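Local coordinates for protein lipocalin AI-4 (PDB 5H9N) that binds the cysteinyl leukotriene C4 inside a lipocalin barrel and, as a salivary protein of a blood-feeding insect, probably sequesters such mediators at the bite, at residues V98-L107 with P135-L145. The protein carries 1 engineered substitution. Residues are numbered along the deposited sequence; the frame is centred on the assembly and turned at random. Where two conformers were deposited one is given.
Sequences VETDYANYAL and PAGLSTKLNQL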
loop_
_atom_site.group_PDB
_atom_site.type_symbol
_atom_site.label_atom_id
_atom_site.label_comp_id
_atom_site.label_asym_id
_atom_site.label_seq_id
_atom_site.Cartn_x
_atom_site.Cartn_y
_atom_site.Cartn_z
ATOM N N VAL A 98 5.989 -5.647 0.476
ATOM C CA VAL A 98 7.109 -6.255 -0.215
ATOM C C VAL A 98 8.365 -6.247 0.651
ATOM O O VAL A 98 9.059 -7.252 0.749
ATOM C CB VAL A 98 7.367 -5.534 -1.554
ATOM C CG1 VAL A 98 8.549 -6.145 -2.272
ATOM C CG2 VAL A 98 6.110 -5.591 -2.432
ATOM N N GLU A 99 8.643 -5.112 1.276
ATOM C CA GLU A 99 9.824 -4.954 2.115
ATOM C C GLU A 99 9.552 -3.851 3.115
ATOM O O GLU A 99 9.008 -2.816 2.729
ATOM C CB GLU A 99 11.051 -4.594 1.272
ATOM C CG GLU A 99 11.707 -5.720 0.519
ATOM C CD GLU A 99 12.800 -6.386 1.323
ATOM O OE1 GLU A 99 13.986 -6.093 1.065
ATOM O OE2 GLU A 99 12.472 -7.191 2.218
ATOM N N THR A 100 9.925 -4.032 4.379
ATOM C CA THR A 100 9.773 -2.958 5.366
ATOM C C THR A 100 10.760 -3.140 6.496
ATOM O O THR A 100 11.136 -4.270 6.797
ATOM C CB THR A 100 8.337 -2.894 5.951
ATOM O OG1 THR A 100 8.233 -1.792 6.859
ATOM C CG2 THR A 100 7.995 -4.162 6.691
ATOM N N ASP A 101 11.202 -2.036 7.102
ATOM C CA ASP A 101 11.987 -2.128 8.332
ATOM C C ASP A 101 11.136 -1.691 9.524
ATOM O O ASP A 101 11.644 -1.547 10.633
ATOM C CB ASP A 101 13.288 -1.312 8.229
ATOM C CG ASP A 101 13.070 0.194 8.305
ATOM O OD1 ASP A 101 11.936 0.656 8.108
ATOM O OD2 ASP A 101 14.064 0.907 8.552
ATOM N N TYR A 102 9.842 -1.474 9.274
ATOM C CA TYR A 102 8.815 -1.136 10.282
ATOM C C TYR A 102 8.951 0.252 10.902
ATOM O O TYR A 102 7.949 0.932 11.109
ATOM C CB TYR A 102 8.770 -2.193 11.397
ATOM C CG TYR A 102 8.622 -3.602 10.866
ATOM C CD1 TYR A 102 7.390 -4.076 10.439
ATOM C CD2 TYR A 102 9.717 -4.453 10.785
ATOM C CE1 TYR A 102 7.250 -5.353 9.946
ATOM C CE2 TYR A 102 9.586 -5.734 10.290
ATOM C CZ TYR A 102 8.353 -6.182 9.882
ATOM O OH TYR A 102 8.231 -7.467 9.389
ATOM N N ALA A 103 10.175 0.666 11.200
ATOM C CA ALA A 103 10.433 1.922 11.886
ATOM C C ALA A 103 10.641 3.121 10.960
ATOM O O ALA A 103 10.597 4.266 11.419
ATOM C CB ALA A 103 11.642 1.755 12.778
ATOM N N ASN A 104 10.872 2.874 9.671
ATOM C CA ASN A 104 11.143 3.977 8.757
ATOM C C ASN A 104 10.348 3.896 7.470
ATOM O O ASN A 104 9.674 4.866 7.101
ATOM C CB ASN A 104 12.630 4.050 8.421
ATOM C CG ASN A 104 13.488 4.296 9.640
ATOM O OD1 ASN A 104 13.532 5.405 10.173
ATOM N ND2 ASN A 104 14.187 3.262 10.081
ATOM N N TYR A 105 10.443 2.777 6.760
ATOM C CA TYR A 105 9.878 2.697 5.417
ATOM C C TYR A 105 9.131 1.402 5.191
ATOM O O TYR A 105 9.378 0.407 5.874
ATOM C CB TYR A 105 10.986 2.820 4.361
ATOM C CG TYR A 105 11.997 1.683 4.401
ATOM C CD1 TYR A 105 11.760 0.480 3.739
ATOM C CD2 TYR A 105 13.189 1.819 5.095
ATOM C CE1 TYR A 105 12.689 -0.566 3.791
ATOM C CE2 TYR A 105 14.116 0.783 5.143
ATOM C CZ TYR A 105 13.858 -0.399 4.491
ATOM O OH TYR A 105 14.790 -1.421 4.549
ATOM N N ALA A 106 8.266 1.398 4.187
ATOM C CA ALA A 106 7.636 0.177 3.718
ATOM C C ALA A 106 7.337 0.305 2.244
ATOM O O ALA A 106 6.739 1.301 1.816
ATOM C CB ALA A 106 6.361 -0.111 4.493
ATOM N N LEU A 107 7.750 -0.674 1.457
ATOM C CA LEU A 107 7.411 -0.770 0.045
ATOM C C LEU A 107 6.261 -1.740 -0.096
ATOM O O LEU A 107 6.397 -2.900 0.295
ATOM C CB LEU A 107 8.611 -1.269 -0.759
ATOM C CG LEU A 107 8.390 -1.441 -2.258
ATOM C CD1 LEU A 107 8.118 -0.106 -2.917
ATOM C CD2 LEU A 107 9.560 -2.179 -2.912
ATOM N N PRO A 135 14.767 5.131 0.852
ATOM C CA PRO A 135 15.780 4.614 1.771
ATOM C C PRO A 135 16.871 3.845 1.042
ATOM O O PRO A 135 16.606 3.144 0.063
ATOM C CB PRO A 135 14.980 3.680 2.685
ATOM C CG PRO A 135 13.893 3.181 1.820
ATOM C CD PRO A 135 13.523 4.343 0.919
ATOM N N ALA A 136 18.093 3.952 1.541
ATOM C CA ALA A 136 19.202 3.208 0.959
ATOM C C ALA A 136 18.945 1.703 1.001
ATOM O O ALA A 136 19.341 0.974 0.089
ATOM C CB ALA A 136 20.496 3.538 1.679
ATOM N N GLY A 137 18.264 1.241 2.040
ATOM C CA GLY A 137 18.044 -0.184 2.214
ATOM C C GLY A 137 17.197 -0.840 1.138
ATOM O O GLY A 137 17.190 -2.064 1.022
ATOM N N LEU A 138 16.487 -0.042 0.349
ATOM C CA LEU A 138 15.640 -0.586 -0.716
ATOM C C LEU A 138 16.301 -0.580 -2.089
ATOM O O LEU A 138 15.702 -1.021 -3.061
ATOM C CB LEU A 138 14.327 0.195 -0.804
ATOM C CG LEU A 138 13.253 -0.103 0.237
ATOM C CD1 LEU A 138 12.035 0.769 -0.019
ATOM C CD2 LEU A 138 12.869 -1.575 0.209
ATOM N N SER A 139 17.536 -0.090 -2.167
ATOM C CA SER A 139 18.213 0.101 -3.445
ATOM C C SER A 139 18.171 -1.137 -4.340
ATOM O O SER A 139 17.739 -1.079 -5.489
ATOM C CB SER A 139 19.662 0.508 -3.196
ATOM O OG SER A 139 20.372 -0.561 -2.598
ATOM N N THR A 140 18.620 -2.264 -3.803
ATOM C CA THR A 140 18.700 -3.486 -4.590
ATOM C C THR A 140 17.306 -3.994 -4.964
ATOM O O THR A 140 17.063 -4.397 -6.100
ATOM C CB THR A 140 19.478 -4.568 -3.833
ATOM O OG1 THR A 140 20.725 -4.011 -3.394
ATOM C CG2 THR A 140 19.742 -5.761 -4.734
ATOM N N LYS A 141 16.385 -3.948 -4.007
ATOM C CA LYS A 141 15.022 -4.419 -4.236
ATOM C C LYS A 141 14.319 -3.601 -5.319
ATOM O O LYS A 141 13.632 -4.155 -6.180
ATOM C CB LYS A 141 14.219 -4.370 -2.939
ATOM C CG LYS A 141 12.842 -4.989 -3.043
ATOM C CD LYS A 141 12.973 -6.444 -3.445
ATOM C CE LYS A 141 11.848 -7.279 -2.893
ATOM N NZ LYS A 141 12.096 -8.727 -3.115
ATOM N N LEU A 142 14.491 -2.286 -5.282
ATOM C CA LEU A 142 13.898 -1.419 -6.298
ATOM C C LEU A 142 14.482 -1.724 -7.673
ATOM O O LEU A 142 13.758 -1.741 -8.665
ATOM C CB LEU A 142 14.106 0.051 -5.946
ATOM C CG LEU A 142 13.347 0.540 -4.712
ATOM C CD1 LEU A 142 13.831 1.929 -4.306
ATOM C CD2 LEU A 142 11.834 0.557 -4.968
ATOM N N ASN A 143 15.784 -1.985 -7.735
ATOM C CA ASN A 143 16.390 -2.369 -8.998
ATOM C C ASN A 143 15.778 -3.663 -9.529
ATOM O O ASN A 143 15.419 -3.742 -10.705
ATOM C CB ASN A 143 17.904 -2.520 -8.844
ATOM C CG ASN A 143 18.588 -2.848 -10.153
ATOM O OD1 ASN A 143 18.866 -4.009 -10.446
ATOM N ND2 ASN A 143 18.861 -1.821 -10.951
ATOM N N GLN A 144 15.640 -4.653 -8.654
ATOM C CA GLN A 144 15.087 -5.950 -9.023
ATOM C C GLN A 144 13.660 -5.832 -9.547
ATOM O O GLN A 144 13.274 -6.547 -10.475
ATOM C CB GLN A 144 15.147 -6.900 -7.827
ATOM C CG GLN A 144 16.584 -7.283 -7.471
ATOM C CD GLN A 144 16.702 -8.069 -6.178
ATOM O OE1 GLN A 144 15.838 -7.993 -5.305
ATOM N NE2 GLN A 144 17.788 -8.828 -6.048
ATOM N N LEU A 145 12.886 -4.921 -8.968
ATOM C CA LEU A 145 11.508 -4.712 -9.387
ATOM C C LEU A 145 11.353 -3.674 -10.495
ATOM O O LEU A 145 10.227 -3.358 -10.891
ATOM C CB LEU A 145 10.659 -4.282 -8.192
ATOM C CG LEU A 145 10.486 -5.293 -7.061
ATOM C CD1 LEU A 145 9.897 -4.605 -5.842
ATOM C CD2 LEU A 145 9.595 -6.444 -7.500
HETATM O O HOH W 1 11.664 -8.787 -0.101
#
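V98 meets the helix 139-144 through one methyl: its CG1, set anti to the backbone N (chi1 179°), lies 3.5 Å from K141 CE and also touches CD1 of L145. A classic beta bulge sets the consecutive residues V98 and E99 opposite L107, and the CB bonds of both point toward 135-145. CB of E99 packs 3.7 Å from L138 CD2, while its CG lies against the K141 chain, which bends at chi2 and crosses it at a slant. The opposite charges stop short of each other, E99 OE1 staying 5.3 Å from K141 NZ; that nitrogen is hydrogen-bonded to the K16 carbonyl and more weakly to a water that donates to V98 O. Past the hairpin turn, P135 CG makes a CH-pi contact over one face of the Y105 ring, 3.8 Å from its centroid, while D101 OD1, which accepts from N104 N and Y105 N, sits toward the rim of the opposite face. L138 slides past the same ring, CG 3.6 Å from Y105 CE1. L107 ends the series, its CD2 meeting L145 CD1 tip to tip at 3.8 Å and L142 CD2 from another direction. The 3-10 turn and helix of 135-145 thus lie against the outside of the lipocalin barrel across the strand pair 90-100 and 105-112. No hydrogen bond joins the segments directly, so apolar packing and the CH-pi contact hold them together, with one water bridging V98 O and K141 NZ, weakly on the lysine side.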